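Local coordinates for protein VP2 (Primate bocaparvovirus 1, PDB 7L0Y) that forms the T=1 icosahedral capsid of human bocavirus 1 by self-assembly of sixty copies of the parvovirus coat protein, at residues I170-E175 and A192-M197; T276-L281 and Q383-F388. All blocks are in the same frame, centred on the assembly; numbering follows the deposited sequence.

Interaction 1 of 2, residues I170-E175 and A192-M197; sequences IPIENE and ALLYQM
Ile172 and Met197 cross at about a right angle where the chain leaving strand 161-169 passes the C-terminal end of helix 189-195. Both segments lie in the long connection between strands 132-137 and 208-210, the E-F loop of the parvovirus jelly roll, and the end of that inserted helix packs back on the chain just after strand 161-169. Not one hydrogen bond links the segments; the contact is apolar and buried.

Ile172 has the largest share, with Met197 next. Its CB faces the sulfur of Met197, 3.6 Å from SD, and its CG2 branch lies against the same sulfur, SD being 3.4 Å away. The other branch runs to the helix: with CG1 anti to the backbone N (chi1 -167°) and the chain extended beyond it, CD1 of Ile172 is carried between the two leucines of the last turn, 3.3 Å from the carbonyl O of Leu193, 3.7 Å from its CB and 3.8 Å from CD2 of Leu194. Beside Ile172, the Pro171 ring and the Met197 side chain lie side by side and point the same way, CB of Pro171 being 3.5 Å from CG of Met197.

Arg65 of strand 65-69 touches both Ile172 and Met197, and a third subunit reaches in with Tyr487 on Leu194 and His492 on Met197. Gln196 is the first residue to leave the helix, yet the next amide still folds back on it: Met197 N donates to Leu194 O over 3.1 Å, while Met197 O accepts a hydrogen bond from NE of Arg469 in the second subunit.

Interaction 2 of 2, residues T276-L281 and Q383-F388; sequences TGPGLL and QVWDRF
Pro278 lies over one face of the Trp385 indole, its CD 3.5 Å from the centroid of the six-membered ring and only 13° off the ring normal, a clear CH-pi contact. The proline and the indole cross at about a right angle. Gly277 CA comes to the same ring obliquely, 3.9 Å from CE3 of Trp385. On another side of the proline, the extended side chain of Gln383 brings its OE1 to CG of Pro278, at 3.1 Å, and lays its CG and amide along the carbonyl of Thr276. The amide NE2 has a hydrogen bond to Trp378 O, which fixes its direction.

Both segments belong to the long excursion between strands 215-232 and 424-429, the G-H loop of the parvovirus jelly roll. Within it, strand 279-280 pairs antiparallel with strand 376-377, and Val384 and Trp385 pair antiparallel with a strand of a fourth subunit, carrying the sheet across the interface.

A second shell sets the positions. Gln361 bridges the segments with one amide: OE1 accepts from Gly277 N, and NE2 donates to Val384 O. The indole is placed by chi1 of 64°, which puts CG between the backbone N and the carbonyl carbon, and its rotation is held by a hydrogen bond from NE1 to OD2 of Asp410. The other carboxylate oxygen of Asp410, OD1, takes the salt bridge from Arg387 NE.

Overall arrangement
The two interactions come one after the other along the chain: the contact between 170-175 and 192-197 is complete before the one between 276-281 and 383-388 begins. They do not touch; their centres are 35 Å apart and their nearest atoms about 18 Å. Interaction 1 closes a short local turnback of the chain, with 16 residues between its segments, while interaction 2 ties together parts of one loop separated by 101 residues. What they share is the capsid interface. Both reach the second subunit, interaction 1 also meets a third, and interaction 2 a fourth, so each lies where neighbouring copies of the shell come together.

Interaction 1 of 2, residues I170-E175 and A192-M197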
loop_
_atom_site.group_PDB
_atom_site.type_symbol
_atom_site.label_atom_id
_atom_site.label_comp_id
_atom_site.label_asym_id
_atom_site.label_seq_id
_atom_site.Cartn_x
_atom_site.Cartn_y
_atom_site.Cartn_z
ATOM N N ILE A 170 12.301 31.027 104.739
ATOM C CA ILE A 170 12.094 30.448 106.060
ATOM C C ILE A 170 12.055 28.933 105.891
ATOM O O ILE A 170 11.117 28.416 105.267
ATOM C CB ILE A 170 10.808 30.981 106.697
ATOM C CG1 ILE A 170 10.932 32.489 106.909
ATOM C CG2 ILE A 170 10.532 30.288 108.002
ATOM C CD1 ILE A 170 9.633 33.175 107.220
ATOM N N PRO A 171 13.065 28.200 106.357
ATOM C CA PRO A 171 13.055 26.746 106.163
ATOM C C PRO A 171 12.075 26.016 107.061
ATOM O O PRO A 171 11.590 24.941 106.696
ATOM C CB PRO A 171 14.505 26.361 106.460
ATOM C CG PRO A 171 14.961 27.387 107.421
ATOM C CD PRO A 171 14.260 28.653 107.083
ATOM N N ILE A 172 11.773 26.555 108.235
ATOM C CA ILE A 172 10.937 25.860 109.197
ATOM C C ILE A 172 10.220 26.904 110.028
ATOM O O ILE A 172 10.673 28.044 110.142
ATOM C CB ILE A 172 11.773 24.919 110.092
ATOM C CG1 ILE A 172 10.880 23.971 110.882
ATOM C CG2 ILE A 172 12.587 25.723 111.064
ATOM C CD1 ILE A 172 11.636 22.874 111.553
ATOM N N GLU A 173 9.096 26.517 110.614
ATOM C CA GLU A 173 8.434 27.386 111.574
ATOM C C GLU A 173 9.171 27.255 112.897
ATOM O O GLU A 173 9.199 26.178 113.498
ATOM C CB GLU A 173 6.964 27.001 111.697
ATOM C CG GLU A 173 6.119 27.977 112.484
ATOM C CD GLU A 173 4.648 27.609 112.455
ATOM O OE1 GLU A 173 4.316 26.550 111.883
ATOM O OE2 GLU A 173 3.821 28.375 112.993
ATOM N N ASN A 174 9.765 28.354 113.357
ATOM C CA ASN A 174 10.830 28.250 114.349
ATOM C C ASN A 174 10.275 27.953 115.731
ATOM O O ASN A 174 10.910 27.253 116.523
ATOM C CB ASN A 174 11.655 29.534 114.369
ATOM C CG ASN A 174 12.962 29.376 115.117
ATOM O OD1 ASN A 174 13.562 28.304 115.121
ATOM N ND2 ASN A 174 13.405 30.446 115.760
ATOM N N GLU A 175 9.097 28.485 116.046
ATOM C CA GLU A 175 8.507 28.226 117.353
ATOM C C GLU A 175 8.188 26.748 117.522
ATOM O O GLU A 175 8.175 26.230 118.644
ATOM C CB GLU A 175 7.250 29.074 117.531
ATOM C CG GLU A 175 6.623 29.007 118.906
ATOM C CD GLU A 175 7.468 29.655 119.982
ATOM O OE1 GLU A 175 8.397 30.413 119.640
ATOM O OE2 GLU A 175 7.203 29.404 121.177
ATOM N N ALA A 192 11.970 16.063 115.177
ATOM C CA ALA A 192 11.508 15.485 113.924
ATOM C C ALA A 192 11.295 16.562 112.874
ATOM O O ALA A 192 11.560 16.341 111.692
ATOM C CB ALA A 192 10.229 14.688 114.155
ATOM N N LEU A 193 10.836 17.741 113.290
ATOM C CA LEU A 193 10.689 18.844 112.348
ATOM C C LEU A 193 12.036 19.345 111.855
ATOM O O LEU A 193 12.180 19.687 110.679
ATOM C CB LEU A 193 9.901 19.980 112.985
ATOM C CG LEU A 193 8.419 19.700 113.167
ATOM C CD1 LEU A 193 7.784 20.804 113.976
ATOM C CD2 LEU A 193 7.766 19.589 111.805
ATOM N N LEU A 194 13.032 19.406 112.737
ATOM C CA LEU A 194 14.334 19.916 112.330
ATOM C C LEU A 194 15.046 18.957 111.392
ATOM O O LEU A 194 15.700 19.386 110.439
ATOM C CB LEU A 194 15.198 20.199 113.553
ATOM C CG LEU A 194 14.769 21.394 114.391
ATOM C CD1 LEU A 194 15.621 21.495 115.627
ATOM C CD2 LEU A 194 14.893 22.645 113.555
ATOM N N TYR A 195 14.935 17.655 111.645
ATOM C CA TYR A 195 15.640 16.689 110.813
ATOM C C TYR A 195 15.187 16.764 109.367
ATOM O O TYR A 195 15.981 16.546 108.451
ATOM C CB TYR A 195 15.443 15.278 111.347
ATOM C CG TYR A 195 16.040 15.059 112.700
ATOM C CD1 TYR A 195 17.198 15.711 113.070
ATOM C CD2 TYR A 195 15.467 14.178 113.600
ATOM C CE1 TYR A 195 17.750 15.518 114.299
ATOM C CE2 TYR A 195 16.021 13.976 114.837
ATOM C CZ TYR A 195 17.166 14.649 115.180
ATOM O OH TYR A 195 17.733 14.456 116.412
ATOM N N GLN A 196 13.911 17.024 109.141
ATOM C CA GLN A 196 13.372 17.109 107.797
ATOM C C GLN A 196 13.250 18.536 107.289
ATOM O O GLN A 196 12.663 18.755 106.228
ATOM C CB GLN A 196 12.045 16.362 107.732
ATOM C CG GLN A 196 11.072 16.777 108.763
ATOM C CD GLN A 196 9.865 15.885 108.789
ATOM O OE1 GLN A 196 9.862 14.823 108.188
ATOM N NE2 GLN A 196 8.847 16.290 109.531
ATOM N N MET A 197 13.760 19.507 108.026
ATOM C CA MET A 197 13.797 20.873 107.530
ATOM C C MET A 197 14.595 20.945 106.233
ATOM O O MET A 197 15.767 20.551 106.209
ATOM C CB MET A 197 14.407 21.804 108.568
ATOM C CG MET A 197 14.650 23.194 108.051
ATOM S SD MET A 197 15.217 24.331 109.320
ATOM C CE MET A 197 16.845 23.710 109.660
#

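Interaction 2 of 2, residues T276-L281 and Q383-F388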
loop_
_atom_site.group_PDB
_atom_site.type_symbol
_atom_site.label_atom_id
_atom_site.label_comp_id
_atom_site.label_asym_id
_atom_site.label_seq_id
_atom_site.Cartn_x
_atom_site.Cartn_y
_atom_site.Cartn_z
ATOM N N THR A 276 -24.705 39.030 102.065
ATOM C CA THR A 276 -23.445 39.715 102.306
ATOM C C THR A 276 -22.275 38.758 102.115
ATOM O O THR A 276 -22.324 37.606 102.543
ATOM C CB THR A 276 -23.435 40.277 103.726
ATOM O OG1 THR A 276 -24.498 41.215 103.875
ATOM C CG2 THR A 276 -22.146 40.963 104.017
ATOM N N GLY A 277 -21.224 39.230 101.462
ATOM C CA GLY A 277 -20.042 38.427 101.261
ATOM C C GLY A 277 -19.295 38.154 102.551
ATOM O O GLY A 277 -19.630 38.679 103.615
ATOM N N PRO A 278 -18.256 37.331 102.478
ATOM C CA PRO A 278 -17.585 36.887 103.701
ATOM C C PRO A 278 -16.723 37.984 104.306
ATOM O O PRO A 278 -16.219 38.869 103.612
ATOM C CB PRO A 278 -16.726 35.717 103.221
ATOM C CG PRO A 278 -17.306 35.326 101.919
ATOM C CD PRO A 278 -17.793 36.583 101.306
ATOM N N GLY A 279 -16.558 37.916 105.615
ATOM C CA GLY A 279 -15.627 38.782 106.291
ATOM C C GLY A 279 -15.664 38.556 107.778
ATOM O O GLY A 279 -16.645 38.032 108.309
ATOM N N LEU A 280 -14.609 38.966 108.463
ATOM C CA LEU A 280 -14.449 38.751 109.892
ATOM C C LEU A 280 -14.146 40.084 110.558
ATOM O O LEU A 280 -13.058 40.636 110.383
ATOM C CB LEU A 280 -13.335 37.733 110.120
ATOM C CG LEU A 280 -13.667 36.252 110.320
ATOM C CD1 LEU A 280 -14.677 35.712 109.346
ATOM C CD2 LEU A 280 -12.375 35.483 110.126
ATOM N N LEU A 281 -15.118 40.606 111.304
ATOM C CA LEU A 281 -14.963 41.836 112.067
ATOM C C LEU A 281 -14.740 41.660 113.559
ATOM O O LEU A 281 -14.548 42.665 114.248
ATOM C CB LEU A 281 -16.183 42.744 111.863
ATOM C CG LEU A 281 -16.236 43.677 110.651
ATOM C CD1 LEU A 281 -15.454 43.208 109.425
ATOM C CD2 LEU A 281 -17.691 44.069 110.348
ATOM N N GLN A 383 -23.670 34.356 98.228
ATOM C CA GLN A 383 -22.887 35.548 98.513
ATOM C C GLN A 383 -22.278 36.047 97.217
ATOM O O GLN A 383 -21.748 35.259 96.435
ATOM C CB GLN A 383 -21.783 35.266 99.528
ATOM C CG GLN A 383 -22.244 35.011 100.926
ATOM C CD GLN A 383 -21.099 34.640 101.826
ATOM O OE1 GLN A 383 -20.107 34.092 101.370
ATOM N NE2 GLN A 383 -21.218 34.949 103.104
ATOM N N VAL A 384 -22.379 37.345 96.981
ATOM C CA VAL A 384 -21.746 37.981 95.839
ATOM C C VAL A 384 -21.018 39.207 96.354
ATOM O O VAL A 384 -21.538 39.928 97.209
ATOM C CB VAL A 384 -22.758 38.356 94.738
ATOM C CG1 VAL A 384 -23.400 37.111 94.160
ATOM C CG2 VAL A 384 -23.820 39.282 95.273
ATOM N N TRP A 385 -19.799 39.416 95.880
ATOM C CA TRP A 385 -19.052 40.587 96.291
ATOM C C TRP A 385 -18.058 40.935 95.204
ATOM O O TRP A 385 -17.645 40.077 94.423
ATOM C CB TRP A 385 -18.348 40.362 97.634
ATOM C CG TRP A 385 -17.287 39.304 97.634
ATOM C CD1 TRP A 385 -15.956 39.500 97.510
ATOM C CD2 TRP A 385 -17.474 37.890 97.744
ATOM N NE1 TRP A 385 -15.293 38.311 97.549
ATOM C CE2 TRP A 385 -16.203 37.300 97.694
ATOM C CE3 TRP A 385 -18.591 37.066 97.886
ATOM C CZ2 TRP A 385 -16.012 35.928 97.776
ATOM C CZ3 TRP A 385 -18.403 35.710 97.965
ATOM C CH2 TRP A 385 -17.123 35.151 97.909
ATOM N N ASP A 386 -17.582 42.166 95.203
ATOM C CA ASP A 386 -16.563 42.542 94.242
ATOM C C ASP A 386 -15.210 42.420 94.927
ATOM O O ASP A 386 -15.131 42.410 96.148
ATOM C CB ASP A 386 -16.787 43.959 93.727
ATOM C CG ASP A 386 -17.513 43.989 92.397
ATOM O OD1 ASP A 386 -17.887 42.911 91.888
ATOM O OD2 ASP A 386 -17.702 45.098 91.854
ATOM N N ARG A 387 -14.143 42.321 94.141
ATOM C CA ARG A 387 -12.789 42.234 94.685
ATOM C C ARG A 387 -12.344 43.582 95.215
ATOM O O ARG A 387 -12.877 44.617 94.830
ATOM C CB ARG A 387 -11.772 41.773 93.632
ATOM C CG ARG A 387 -12.067 40.446 92.962
ATOM C CD ARG A 387 -10.804 39.786 92.424
ATOM N NE ARG A 387 -9.959 39.258 93.490
ATOM C CZ ARG A 387 -8.704 39.625 93.720
ATOM N NH1 ARG A 387 -8.114 40.517 92.938
ATOM N NH2 ARG A 387 -8.036 39.089 94.724
ATOM N N PHE A 388 -11.371 43.565 96.115
ATOM C CA PHE A 388 -10.821 44.797 96.651
ATOM C C PHE A 388 -10.339 45.667 95.495
ATOM O O PHE A 388 -9.606 45.202 94.629
ATOM C CB PHE A 388 -9.658 44.491 97.581
ATOM C CG PHE A 388 -8.957 45.711 98.075
ATOM C CD1 PHE A 388 -9.547 46.517 99.027
ATOM C CD2 PHE A 388 -7.719 46.063 97.579
ATOM C CE1 PHE A 388 -8.913 47.650 99.483
ATOM C CE2 PHE A 388 -7.074 47.189 98.038
ATOM C CZ PHE A 388 -7.677 47.989 98.985
#